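Local atomic coordinates of (R)-specific secondary-alkylsulfatase (Pseudomonas sp., PDB entry 4AXH), a protein that hydrolyses (R)-secondary-alkyl sulfates to (S)-alcohols and sulfate with strict inversion of configuration, working as a zinc-dependent homodimer. Residues A[84-89]-A[111-116]; A[107-112]-A[249-254]; A[129-134]-A[148-153]; A[98-103]-A[240-245]. All blocks are in the same frame, centred on the assembly; numbering follows the deposited sequence.

Contact 1 (A[84-89]-A[111-116]); sequences WDMGAY and LNNIAG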
loop_
_atom_site.group_PDB
_atom_site.type_symbol
_atom_site.label_atom_id
_atom_site.label_comp_id
_atom_site.label_asym_id
_atom_site.label_seq_id
_atom_site.Cartn_x
_atom_site.Cartn_y
_atom_site.Cartn_z
ATOM N N TRP A 84 -20.948 -22.708 15.492
ATOM C CA TRP A 84 -21.425 -21.415 15.933
ATOM C C TRP A 84 -22.189 -21.587 17.229
ATOM O O TRP A 84 -23.149 -22.362 17.275
ATOM C CB TRP A 84 -22.366 -20.827 14.871
ATOM C CG TRP A 84 -22.688 -19.372 15.077
ATOM C CD1 TRP A 84 -23.868 -18.841 15.516
ATOM C CD2 TRP A 84 -21.801 -18.262 14.854
ATOM N NE1 TRP A 84 -23.775 -17.460 15.562
ATOM C CE2 TRP A 84 -22.518 -17.083 15.162
ATOM C CE3 TRP A 84 -20.471 -18.154 14.418
ATOM C CZ2 TRP A 84 -21.964 -15.815 14.996
ATOM C CZ3 TRP A 84 -19.915 -16.894 14.282
ATOM C CH2 TRP A 84 -20.657 -15.744 14.553
ATOM N N ASP A 85 -21.779 -20.848 18.272
ATOM C CA ASP A 85 -22.385 -20.894 19.604
ATOM C C ASP A 85 -22.686 -19.483 20.102
ATOM O O ASP A 85 -21.766 -18.696 20.336
ATOM C CB ASP A 85 -21.453 -21.646 20.592
ATOM C CG ASP A 85 -22.111 -22.199 21.850
ATOM O OD1 ASP A 85 -23.321 -21.897 22.081
ATOM O OD2 ASP A 85 -21.412 -22.926 22.614
ATOM N N MET A 86 -23.972 -19.159 20.219
ATOM C CA MET A 86 -24.454 -17.865 20.711
ATOM C C MET A 86 -24.655 -17.906 22.239
ATOM O O MET A 86 -24.522 -16.875 22.894
ATOM C CB MET A 86 -25.753 -17.459 20.005
ATOM C CG MET A 86 -25.511 -16.703 18.727
ATOM S SD MET A 86 -24.745 -15.062 18.950
ATOM C CE MET A 86 -26.017 -14.279 19.896
ATOM N N GLY A 87 -24.916 -19.105 22.779
ATOM C CA GLY A 87 -25.088 -19.363 24.200
ATOM C C GLY A 87 -23.869 -19.017 25.036
ATOM O O GLY A 87 -24.001 -18.804 26.244
ATOM N N ALA A 88 -22.675 -18.940 24.410
ATOM C CA ALA A 88 -21.440 -18.591 25.103
ATOM C C ALA A 88 -21.382 -17.095 25.517
ATOM O O ALA A 88 -20.652 -16.747 26.448
ATOM C CB ALA A 88 -20.252 -18.939 24.235
ATOM N N TYR A 89 -22.172 -16.229 24.840
ATOM C CA TYR A 89 -22.233 -14.793 25.089
ATOM C C TYR A 89 -23.397 -14.349 25.994
ATOM O O TYR A 89 -23.760 -13.174 25.995
ATOM C CB TYR A 89 -22.197 -14.021 23.767
ATOM C CG TYR A 89 -20.943 -14.282 22.971
ATOM C CD1 TYR A 89 -19.745 -13.643 23.285
ATOM C CD2 TYR A 89 -20.948 -15.173 21.899
ATOM C CE1 TYR A 89 -18.571 -13.906 22.566
ATOM C CE2 TYR A 89 -19.786 -15.435 21.165
ATOM C CZ TYR A 89 -18.595 -14.810 21.512
ATOM O OH TYR A 89 -17.449 -15.070 20.798
ATOM N N LEU A 111 -25.471 -5.522 21.185
ATOM C CA LEU A 111 -26.230 -5.350 19.957
ATOM C C LEU A 111 -26.042 -6.569 19.062
ATOM O O LEU A 111 -27.008 -7.122 18.551
ATOM C CB LEU A 111 -25.794 -4.056 19.246
ATOM C CG LEU A 111 -26.360 -2.725 19.796
ATOM C CD1 LEU A 111 -25.494 -1.548 19.403
ATOM C CD2 LEU A 111 -27.739 -2.483 19.310
ATOM N N ASN A 112 -24.800 -7.034 18.946
ATOM C CA ASN A 112 -24.392 -8.180 18.128
ATOM C C ASN A 112 -24.941 -9.518 18.633
ATOM O O ASN A 112 -24.774 -10.543 17.964
ATOM C CB ASN A 112 -22.852 -8.200 17.958
ATOM C CG ASN A 112 -22.333 -7.173 16.982
ATOM O OD1 ASN A 112 -23.008 -6.817 16.020
ATOM N ND2 ASN A 112 -21.109 -6.688 17.189
ATOM N N ASN A 113 -25.602 -9.496 19.802
ATOM C CA ASN A 113 -26.251 -10.638 20.439
ATOM C C ASN A 113 -27.673 -10.781 19.933
ATOM O O ASN A 113 -28.255 -11.865 20.057
ATOM C CB ASN A 113 -26.267 -10.492 21.949
ATOM C CG ASN A 113 -24.983 -10.783 22.640
ATOM O OD1 ASN A 113 -24.431 -9.943 23.332
ATOM N ND2 ASN A 113 -24.567 -12.006 22.615
ATOM N N ILE A 114 -28.248 -9.687 19.371
ATOM C CA ILE A 114 -29.608 -9.698 18.815
ATOM C C ILE A 114 -29.588 -10.526 17.533
ATOM O O ILE A 114 -29.352 -9.993 16.444
ATOM C CB ILE A 114 -30.293 -8.288 18.730
ATOM C CG1 ILE A 114 -30.423 -7.665 20.144
ATOM C CG2 ILE A 114 -31.700 -8.388 18.115
ATOM C CD1 ILE A 114 -29.951 -6.233 20.283
ATOM N N ALA A 115 -29.740 -11.861 17.711
ATOM C CA ALA A 115 -29.664 -12.866 16.640
ATOM C C ALA A 115 -31.007 -13.498 16.292
ATOM O O ALA A 115 -31.903 -13.584 17.144
ATOM C CB ALA A 115 -28.672 -13.954 17.014
ATOM N N GLY A 116 -31.128 -13.930 15.038
ATOM C CA GLY A 116 -32.328 -14.607 14.571
ATOM C C GLY A 116 -32.853 -14.187 13.217
ATOM O O GLY A 116 -32.089 -13.743 12.345
#
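Met86 drives its terminal methyl into the bend of chain formed by Asn113 and Ala115, and this one thioether tip makes most of the close approaches between 84-89 and 111-116. The CE atom of Met86 lies 3.3 Å from the carbonyl O of Asn113 and 3.9 Å from CB of Ala115, so it meets a backbone oxygen on one hand and a methyl group on the other. It gets there by folding: the chain is bent at both chi2 (-66°) and chi3 (-62°), which curls the sulfur and CE toward the second segment. Beside it, the amide group of Asn113 packs against the CB of Tyr89. The Tyr89 ring then runs on away from 111-116, to Gln244, with which its OH probably bonds, and to a cation-pi contact with Lys251. Each segment is braced by a turn of its own, with Tyr89 N bonded to Met86 O (3.1 Å) and Ile114 N to Leu111 O (3.0 Å), the latter closing a type I turn. The close part is small and buried, and mixes a methyl pair with methyl and CB atoms set against a backbone carbonyl and an amide. Its looser margin lies where Gly87 and Ala88 are partly exposed, and where Ile114, at the centre of an inverse gamma turn, starts its side chain away from 84-89. In the fold, the contact ties the end of strand 82-85, which pairs with strand 74-76, to the link between helix 103-111 and strand 116-119, while helix 58-64 packs against Leu111 and Ile114.

Contact 2 (A[107-112]-A[249-254]); sequences RQAQLN and LFKTTA. Unlike the reference sequence in segment 107-112: Arg107 (reference His).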
loop_
_atom_site.group_PDB
_atom_site.type_symbol
_atom_site.label_atom_id
_atom_site.label_comp_id
_atom_site.label_asym_id
_atom_site.label_seq_id
_atom_site.Cartn_x
_atom_site.Cartn_y
_atom_site.Cartn_z
ATOM N N ARG A 107 -21.503 -2.361 24.653
ATOM C CA ARG A 107 -22.709 -1.843 24.027
ATOM C C ARG A 107 -22.849 -2.537 22.666
ATOM O O ARG A 107 -23.931 -3.031 22.346
ATOM C CB ARG A 107 -22.548 -0.314 23.817
ATOM C CG ARG A 107 -23.824 0.469 23.914
ATOM C CD ARG A 107 -24.406 0.716 22.578
ATOM N NE ARG A 107 -25.789 1.153 22.756
ATOM C CZ ARG A 107 -26.531 1.710 21.797
ATOM N NH1 ARG A 107 -26.017 1.923 20.589
ATOM N NH2 ARG A 107 -27.784 2.074 22.042
ATOM N N GLN A 108 -21.738 -2.578 21.868
ATOM C CA GLN A 108 -21.692 -3.195 20.542
ATOM C C GLN A 108 -21.838 -4.699 20.673
ATOM O O GLN A 108 -22.560 -5.305 19.873
ATOM C CB GLN A 108 -20.388 -2.841 19.825
ATOM C CG GLN A 108 -20.434 -3.033 18.311
ATOM C CD GLN A 108 -21.214 -2.030 17.539
ATOM O OE1 GLN A 108 -21.878 -1.133 18.062
ATOM N NE2 GLN A 108 -21.117 -2.132 16.258
ATOM N N ALA A 109 -21.203 -5.287 21.702
ATOM C CA ALA A 109 -21.273 -6.709 22.024
ATOM C C ALA A 109 -22.721 -7.117 22.232
ATOM O O ALA A 109 -23.157 -8.093 21.638
ATOM C CB ALA A 109 -20.446 -7.010 23.275
ATOM N N GLN A 110 -23.481 -6.311 22.994
ATOM C CA GLN A 110 -24.899 -6.519 23.311
ATOM C C GLN A 110 -25.771 -6.450 22.102
ATOM O O GLN A 110 -26.726 -7.215 22.014
ATOM C CB GLN A 110 -25.412 -5.519 24.354
ATOM C CG GLN A 110 -24.893 -5.763 25.765
ATOM C CD GLN A 110 -25.543 -4.800 26.710
ATOM O OE1 GLN A 110 -25.242 -3.606 26.718
ATOM N NE2 GLN A 110 -26.501 -5.288 27.468
ATOM N N LEU A 111 -25.471 -5.522 21.185
ATOM C CA LEU A 111 -26.230 -5.350 19.957
ATOM C C LEU A 111 -26.042 -6.569 19.062
ATOM O O LEU A 111 -27.008 -7.122 18.551
ATOM C CB LEU A 111 -25.794 -4.056 19.246
ATOM C CG LEU A 111 -26.360 -2.725 19.796
ATOM C CD1 LEU A 111 -25.494 -1.548 19.403
ATOM C CD2 LEU A 111 -27.739 -2.483 19.310
ATOM N N ASN A 112 -24.800 -7.034 18.946
ATOM C CA ASN A 112 -24.392 -8.180 18.128
ATOM C C ASN A 112 -24.941 -9.518 18.633
ATOM O O ASN A 112 -24.774 -10.543 17.964
ATOM C CB ASN A 112 -22.852 -8.200 17.958
ATOM C CG ASN A 112 -22.333 -7.173 16.982
ATOM O OD1 ASN A 112 -23.008 -6.817 16.020
ATOM N ND2 ASN A 112 -21.109 -6.688 17.189
ATOM N N LEU A 249 -18.117 -6.310 14.148
ATOM C CA LEU A 249 -19.158 -6.499 13.139
ATOM C C LEU A 249 -19.884 -7.826 13.270
ATOM O O LEU A 249 -20.756 -8.138 12.447
ATOM C CB LEU A 249 -18.583 -6.334 11.721
ATOM C CG LEU A 249 -17.897 -5.026 11.410
ATOM C CD1 LEU A 249 -17.229 -5.102 10.055
ATOM C CD2 LEU A 249 -18.884 -3.862 11.474
ATOM N N PHE A 250 -19.483 -8.630 14.270
ATOM C CA PHE A 250 -20.032 -9.958 14.622
ATOM C C PHE A 250 -19.443 -10.406 15.932
ATOM O O PHE A 250 -18.626 -9.691 16.504
ATOM C CB PHE A 250 -19.766 -11.016 13.532
ATOM C CG PHE A 250 -18.383 -10.957 12.922
ATOM C CD1 PHE A 250 -17.312 -11.606 13.527
ATOM C CD2 PHE A 250 -18.147 -10.226 11.755
ATOM C CE1 PHE A 250 -16.031 -11.487 13.010
ATOM C CE2 PHE A 250 -16.865 -10.124 11.230
ATOM C CZ PHE A 250 -15.817 -10.747 11.869
ATOM N N LYS A 251 -19.823 -11.591 16.401
ATOM C CA LYS A 251 -19.323 -12.125 17.670
ATOM C C LYS A 251 -17.905 -12.683 17.552
ATOM O O LYS A 251 -17.041 -12.283 18.320
ATOM C CB LYS A 251 -20.298 -13.166 18.256
ATOM C CG LYS A 251 -21.756 -12.710 18.495
ATOM C CD LYS A 251 -21.919 -11.452 19.349
ATOM C CE LYS A 251 -21.598 -11.610 20.817
ATOM N NZ LYS A 251 -21.024 -10.363 21.381
ATOM N N THR A 252 -17.666 -13.599 16.590
ATOM C CA THR A 252 -16.388 -14.309 16.370
ATOM C C THR A 252 -16.470 -15.000 15.013
ATOM O O THR A 252 -17.532 -14.937 14.379
ATOM C CB THR A 252 -16.150 -15.383 17.503
ATOM O OG1 THR A 252 -14.900 -16.095 17.294
ATOM C CG2 THR A 252 -17.326 -16.358 17.654
ATOM N N THR A 253 -15.382 -15.681 14.588
ATOM C CA THR A 253 -15.394 -16.456 13.347
ATOM C C THR A 253 -15.938 -17.852 13.569
ATOM O O THR A 253 -15.822 -18.422 14.661
ATOM C CB THR A 253 -14.020 -16.486 12.610
ATOM O OG1 THR A 253 -12.982 -16.971 13.475
ATOM C CG2 THR A 253 -13.648 -15.131 11.980
ATOM N N ALA A 254 -16.532 -18.406 12.505
ATOM C CA ALA A 254 -17.100 -19.749 12.508
ATOM C C ALA A 254 -15.966 -20.761 12.659
ATOM O O ALA A 254 -14.878 -20.598 12.090
ATOM C CB ALA A 254 -17.890 -19.995 11.236
#
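Lys251 reaches the C-terminal part of helix 103-111 and donates from NZ to the carbonyl O of Ala109 at 3.1 Å. The ammonium comes in well off the line of the carbonyl bond, with a C=O...N angle of 112° and a tilt of 33° from the carbonyl plane. The aliphatic part of Lys251 is used as well: its CD lies 3.3 Å from the backbone O of Asn112 and 3.7 Å from that residue's CB. Bends at chi2, chi3 and chi4 fold the chain alongside Asn112 before the nitrogen turns to the helix. The Asn112 amide itself approaches the backbone of Phe250, its ND2 staying 3.9 Å from the Phe250 N.

The next shell explains why both groups are held. NZ of Lys251 also makes a salt bridge with Asp246 and a hydrogen bond to the Val245 O, while Asn112 ND2 donates to Gly248 O and to the other carboxylate oxygen of Asp246. One acid thus positions the lysine and the asparagine together, and the positive charge probably also suits the carbonyl-rich end of the helix. Further out, Phe250 points away from the helix, its side chain about 4 Å from that of the zinc ligand His355, and Leu249 comes equally near the sulfate-binding Tyr417. The loop so anchored probably helps to line the dinuclear zinc site characteristic of the metallo-beta-lactamase superfamily.

Contact 3 (A[129-134]-A[148-153]); sequences GLDPAN and DTLTTA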
loop_
_atom_site.group_PDB
_atom_site.type_symbol
_atom_site.label_atom_id
_atom_site.label_comp_id
_atom_site.label_asym_id
_atom_site.label_seq_id
_atom_site.Cartn_x
_atom_site.Cartn_y
_atom_site.Cartn_z
ATOM N N GLY A 129 -26.764 -12.925 13.002
ATOM C CA GLY A 129 -26.242 -13.575 14.200
ATOM C C GLY A 129 -26.118 -15.084 14.185
ATOM O O GLY A 129 -25.898 -15.707 15.228
ATOM N N LEU A 130 -26.258 -15.697 13.016
ATOM C CA LEU A 130 -26.106 -17.142 12.912
ATOM C C LEU A 130 -24.782 -17.412 12.197
ATOM O O LEU A 130 -24.527 -18.546 11.810
ATOM C CB LEU A 130 -27.310 -17.743 12.158
ATOM C CG LEU A 130 -28.523 -18.153 13.010
ATOM C CD1 LEU A 130 -29.386 -16.975 13.348
ATOM C CD2 LEU A 130 -29.391 -19.118 12.272
ATOM N N ASP A 131 -23.919 -16.351 12.068
ATOM C CA ASP A 131 -22.655 -16.334 11.312
ATOM C C ASP A 131 -22.015 -14.933 11.441
ATOM O O ASP A 131 -22.752 -13.957 11.664
ATOM C CB ASP A 131 -23.027 -16.521 9.798
ATOM C CG ASP A 131 -21.906 -16.721 8.790
ATOM O OD1 ASP A 131 -21.536 -17.888 8.532
ATOM O OD2 ASP A 131 -21.477 -15.724 8.180
ATOM N N PRO A 132 -20.691 -14.758 11.152
ATOM C CA PRO A 132 -20.139 -13.404 11.088
ATOM C C PRO A 132 -20.939 -12.429 10.190
ATOM O O PRO A 132 -21.025 -11.240 10.482
ATOM C CB PRO A 132 -18.739 -13.655 10.506
ATOM C CG PRO A 132 -18.362 -14.989 10.988
ATOM C CD PRO A 132 -19.625 -15.763 10.882
ATOM N N ALA A 133 -21.544 -12.926 9.104
ATOM C CA ALA A 133 -22.317 -12.090 8.185
ATOM C C ALA A 133 -23.847 -12.344 8.249
ATOM O O ALA A 133 -24.312 -13.148 9.051
ATOM C CB ALA A 133 -21.789 -12.246 6.772
ATOM N N ASN A 134 -24.612 -11.615 7.432
ATOM C CA ASN A 134 -26.063 -11.708 7.326
ATOM C C ASN A 134 -26.461 -12.234 5.958
ATOM O O ASN A 134 -25.724 -12.056 4.967
ATOM C CB ASN A 134 -26.726 -10.308 7.509
ATOM C CG ASN A 134 -26.364 -9.558 8.768
ATOM O OD1 ASN A 134 -25.926 -10.120 9.792
ATOM N ND2 ASN A 134 -26.560 -8.261 8.716
ATOM N N ASP A 148 -26.314 -12.906 -0.510
ATOM C CA ASP A 148 -25.259 -13.595 0.215
ATOM C C ASP A 148 -25.643 -14.953 0.772
ATOM O O ASP A 148 -26.837 -15.272 0.932
ATOM C CB ASP A 148 -24.474 -12.687 1.171
ATOM C CG ASP A 148 -23.738 -11.596 0.431
ATOM O OD1 ASP A 148 -23.544 -11.739 -0.790
ATOM O OD2 ASP A 148 -23.389 -10.583 1.063
ATOM N N THR A 149 -24.614 -15.790 1.023
ATOM C CA THR A 149 -24.805 -17.173 1.454
ATOM C C THR A 149 -24.029 -17.532 2.739
ATOM O O THR A 149 -23.729 -18.711 2.974
ATOM C CB THR A 149 -24.390 -18.074 0.290
ATOM O OG1 THR A 149 -22.999 -17.883 0.080
ATOM C CG2 THR A 149 -25.152 -17.781 -1.004
ATOM N N LEU A 150 -23.707 -16.510 3.567
ATOM C CA LEU A 150 -22.939 -16.629 4.807
ATOM C C LEU A 150 -21.507 -17.215 4.557
ATOM O O LEU A 150 -21.098 -17.359 3.399
ATOM C CB LEU A 150 -23.726 -17.380 5.904
ATOM C CG LEU A 150 -25.175 -16.940 6.232
ATOM C CD1 LEU A 150 -25.757 -17.781 7.351
ATOM C CD2 LEU A 150 -25.253 -15.474 6.617
ATOM N N THR A 151 -20.751 -17.523 5.640
ATOM C CA THR A 151 -19.361 -17.991 5.599
ATOM C C THR A 151 -19.226 -19.491 5.347
ATOM O O THR A 151 -18.247 -19.923 4.728
ATOM C CB THR A 151 -18.661 -17.652 6.951
ATOM O OG1 THR A 151 -19.053 -16.363 7.388
ATOM C CG2 THR A 151 -17.179 -17.699 6.874
ATOM N N THR A 152 -20.129 -20.291 5.932
ATOM C CA THR A 152 -20.035 -21.737 5.885
ATOM C C THR A 152 -21.312 -22.412 5.430
ATOM O O THR A 152 -22.401 -21.852 5.567
ATOM C CB THR A 152 -19.571 -22.259 7.235
ATOM O OG1 THR A 152 -20.654 -22.198 8.169
ATOM C CG2 THR A 152 -18.363 -21.493 7.785
ATOM N N ALA A 153 -21.189 -23.640 4.913
ATOM C CA ALA A 153 -22.331 -24.422 4.435
ATOM C C ALA A 153 -23.313 -24.727 5.581
ATOM O O ALA A 153 -24.542 -24.682 5.383
ATOM C CB ALA A 153 -21.817 -25.703 3.789
HETATM O O HOH W 1 -23.553 -13.698 4.213
#
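The carboxylate of Asp131 is sandwiched: Leu150 lays its CB over one face, 3.5 Å from the Asp131 CG, and the Pro132 ring covers the other with its CD. Round the rim come the donors. The backbone N of Thr151 meets OD1 of Asp131 on its syn side at 3.0 Å, displaced toward the Leu150 face. The hydroxyl of the same threonine gives OG1 to OD2 of Asp131 at 2.6 Å, also syn but displaced toward the proline face. On its anti side OD2 takes the N of Ala133 at 2.9 Å, nearly straight at 168°, which makes an Asx turn. With Thr155 OG1 of helix 153-164 bonded to OD1 as well, the buried acid is fixed in rotation from several directions. A chi1 of -172°, setting CG opposite the backbone N, carries the carboxylate across to Thr151.

Both loops lie at strand ends in the metallo-beta-lactamase fold, close to the zinc site, the side chain of Ala133 about 5 Å from a zinc ion. The loop 129-134 precedes strand 135-138. The loop 148-153 leads from strand 144-147 into helix 153-164, with Thr152 as its N-cap. Asp148 accepts from ND1 of the zinc ligand His184, a second-shell bond consistent with orienting that imidazole, and Ala133 packs on Asp183 and His184.

Leu150 extends the contact toward Ala133 and Asn134, its CD2 lying 3.5 Å from the O of Ala133. Next to it a water donates to Asn134 O at 2.8 Å and accepts a weak bond from Leu150 N, while the Asn134 amide turns off to the carbonyls of Gln353 and Asn356.

Contact 4 (A[98-103]-A[240-245]); sequences ADTVNP and GAQAQV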
loop_
_atom_site.group_PDB
_atom_site.type_symbol
_atom_site.label_atom_id
_atom_site.label_comp_id
_atom_site.label_asym_id
_atom_site.label_seq_id
_atom_site.Cartn_x
_atom_site.Cartn_y
_atom_site.Cartn_z
ATOM N N ALA A 98 -18.906 -4.913 32.703
ATOM C CA ALA A 98 -18.004 -5.354 33.756
ATOM C C ALA A 98 -16.838 -4.336 33.759
ATOM O O ALA A 98 -16.653 -3.603 32.772
ATOM C CB ALA A 98 -17.483 -6.740 33.429
ATOM N N ASP A 99 -16.065 -4.276 34.868
ATOM C CA ASP A 99 -14.908 -3.376 35.022
ATOM C C ASP A 99 -13.782 -3.780 34.049
ATOM O O ASP A 99 -12.931 -2.954 33.699
ATOM C CB ASP A 99 -14.403 -3.434 36.481
ATOM C CG ASP A 99 -15.410 -2.986 37.527
ATOM O OD1 ASP A 99 -16.494 -3.608 37.613
ATOM O OD2 ASP A 99 -15.102 -2.028 38.283
ATOM N N THR A 100 -13.791 -5.071 33.633
ATOM C CA THR A 100 -12.832 -5.714 32.730
ATOM C C THR A 100 -13.190 -5.565 31.224
ATOM O O THR A 100 -12.513 -6.151 30.378
ATOM C CB THR A 100 -12.628 -7.167 33.134
ATOM O OG1 THR A 100 -13.849 -7.847 32.954
ATOM C CG2 THR A 100 -12.160 -7.325 34.556
ATOM N N VAL A 101 -14.248 -4.802 30.884
ATOM C CA VAL A 101 -14.590 -4.517 29.493
ATOM C C VAL A 101 -15.147 -3.109 29.284
ATOM O O VAL A 101 -16.068 -2.702 29.976
ATOM C CB VAL A 101 -15.240 -5.648 28.631
ATOM C CG1 VAL A 101 -16.124 -6.572 29.447
ATOM C CG2 VAL A 101 -15.912 -5.126 27.378
ATOM N N ASN A 102 -14.505 -2.355 28.347
ATOM C CA ASN A 102 -14.867 -1.013 27.937
ATOM C C ASN A 102 -16.366 -0.953 27.672
ATOM O O ASN A 102 -16.888 -1.800 26.950
ATOM C CB ASN A 102 -14.103 -0.649 26.699
ATOM C CG ASN A 102 -14.281 0.800 26.288
ATOM O OD1 ASN A 102 -15.396 1.284 26.027
ATOM N ND2 ASN A 102 -13.171 1.493 26.124
ATOM N N PRO A 103 -17.077 0.021 28.281
ATOM C CA PRO A 103 -18.543 0.075 28.147
ATOM C C PRO A 103 -19.077 0.237 26.737
ATOM O O PRO A 103 -20.148 -0.293 26.479
ATOM C CB PRO A 103 -18.942 1.212 29.092
ATOM C CG PRO A 103 -17.831 1.357 30.018
ATOM C CD PRO A 103 -16.611 1.067 29.211
ATOM N N GLY A 240 -16.189 -14.624 27.682
ATOM C CA GLY A 240 -16.399 -14.114 29.030
ATOM C C GLY A 240 -15.851 -12.714 29.187
ATOM O O GLY A 240 -14.969 -12.309 28.418
ATOM N N ALA A 241 -16.365 -11.975 30.211
ATOM C CA ALA A 241 -16.029 -10.582 30.543
ATOM C C ALA A 241 -14.548 -10.330 30.764
ATOM O O ALA A 241 -14.107 -9.187 30.601
ATOM C CB ALA A 241 -16.839 -10.116 31.736
ATOM N N GLN A 242 -13.772 -11.394 31.095
ATOM C CA GLN A 242 -12.320 -11.328 31.301
ATOM C C GLN A 242 -11.535 -11.770 30.051
ATOM O O GLN A 242 -10.306 -11.655 30.033
ATOM C CB GLN A 242 -11.913 -12.159 32.531
ATOM C CG GLN A 242 -12.134 -11.439 33.858
ATOM C CD GLN A 242 -11.090 -11.817 34.879
ATOM O OE1 GLN A 242 -11.493 -12.556 35.890
ATOM N NE2 GLN A 242 -9.917 -11.456 34.768
ATOM N N ALA A 243 -12.246 -12.273 29.012
ATOM C CA ALA A 243 -11.651 -12.759 27.762
ATOM C C ALA A 243 -12.381 -12.240 26.449
ATOM O O ALA A 243 -12.592 -11.028 26.329
ATOM C CB ALA A 243 -11.552 -14.273 27.801
ATOM N N GLN A 244 -12.749 -13.139 25.486
ATOM C CA GLN A 244 -13.404 -12.776 24.234
ATOM C C GLN A 244 -14.849 -12.358 24.438
ATOM O O GLN A 244 -15.619 -13.103 25.030
ATOM C CB GLN A 244 -13.322 -13.923 23.227
ATOM C CG GLN A 244 -13.142 -13.469 21.772
ATOM C CD GLN A 244 -14.452 -13.303 21.056
ATOM O OE1 GLN A 244 -15.480 -13.897 21.411
ATOM N NE2 GLN A 244 -14.441 -12.505 20.027
ATOM N N VAL A 245 -15.228 -11.162 23.958
ATOM C CA VAL A 245 -16.596 -10.684 24.129
ATOM C C VAL A 245 -17.355 -10.399 22.826
ATOM O O VAL A 245 -18.577 -10.566 22.790
ATOM C CB VAL A 245 -16.747 -9.515 25.146
ATOM C CG1 VAL A 245 -16.295 -9.926 26.535
ATOM C CG2 VAL A 245 -16.031 -8.248 24.688
#
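Ala241 is the bump of this contact, its methyl set in a shallow hollow lined by Ala98, Thr100 and Val101. The CB of Ala241 stands 3.8 Å from CB of Ala98 and 3.9 Å from OG1 of Thr100, with CG1 of Val101 closing the third side at 4.3 Å. Two type I turns, Ala98 to Val101 and Gly240 to Ala243, present these surfaces to each other, and the small Ala241 is consistent with the close approach of the backbones.

The polar link sits within the same fit. Thr100 donates from OG1 to the carbonyl O of Ala241 at 2.7 Å, arriving from above the carbonyl group, 66° out of its plane. A chi1 of 65° tucks that hydroxyl between the threonine's own backbone N and carbonyl carbon, leaving CG2 to brush the CG of Gln242 at 4.2 Å. Val101 answers from the next position: its CG1 lies 3.5 Å from the same Ala241 oxygen, while its CG2 meets CG2 of Val245 tip to tip at 4.1 Å. The valine pair adds a second apolar patch beside the Ala241 one, and the Gln242 stem lies at the rim, against Thr100, its amide continuing to Tyr510 OH and Ser34 O.

Arg518 of helix 515-529 spans the two loops, bonding to the carbonyls of Thr100 and Ala243 and packing on Val101 and Val245. Helix 39-48 touches Asp99 and Asn102, and Asn102 N-caps helix 103-111. With Tyr510 and Gln511 of helix 495-511 bonded to Gln242 and Asn102, the contact lies among helices 39-48, 103-111, 495-511 and 515-529, away from the zinc site.

Overall arrangement
Contacts 1, 2 and 3 are buried, whereas contact 4 is only partly so and lies farthest from the centre of the chain. Helix 103-111 is common ground: contact 4 precedes it, contact 2 grips its C-terminal part and contact 1 follows its exit. Contacts 2 and 4 both hold this region to the long loop between helix 222-233 and strand 266-268, and Lys251 bonds directly to Val245. Chemistry changes with place. Near the zinc ions, contact 3 depends on a many-bonded carboxylate and contact 2 on a buried ammonium; contact 1 relies on a thioether methyl, and contact 4 on small methyls with one hydroxyl bond. Trp84 joins contacts 1 and 3 through Gly129.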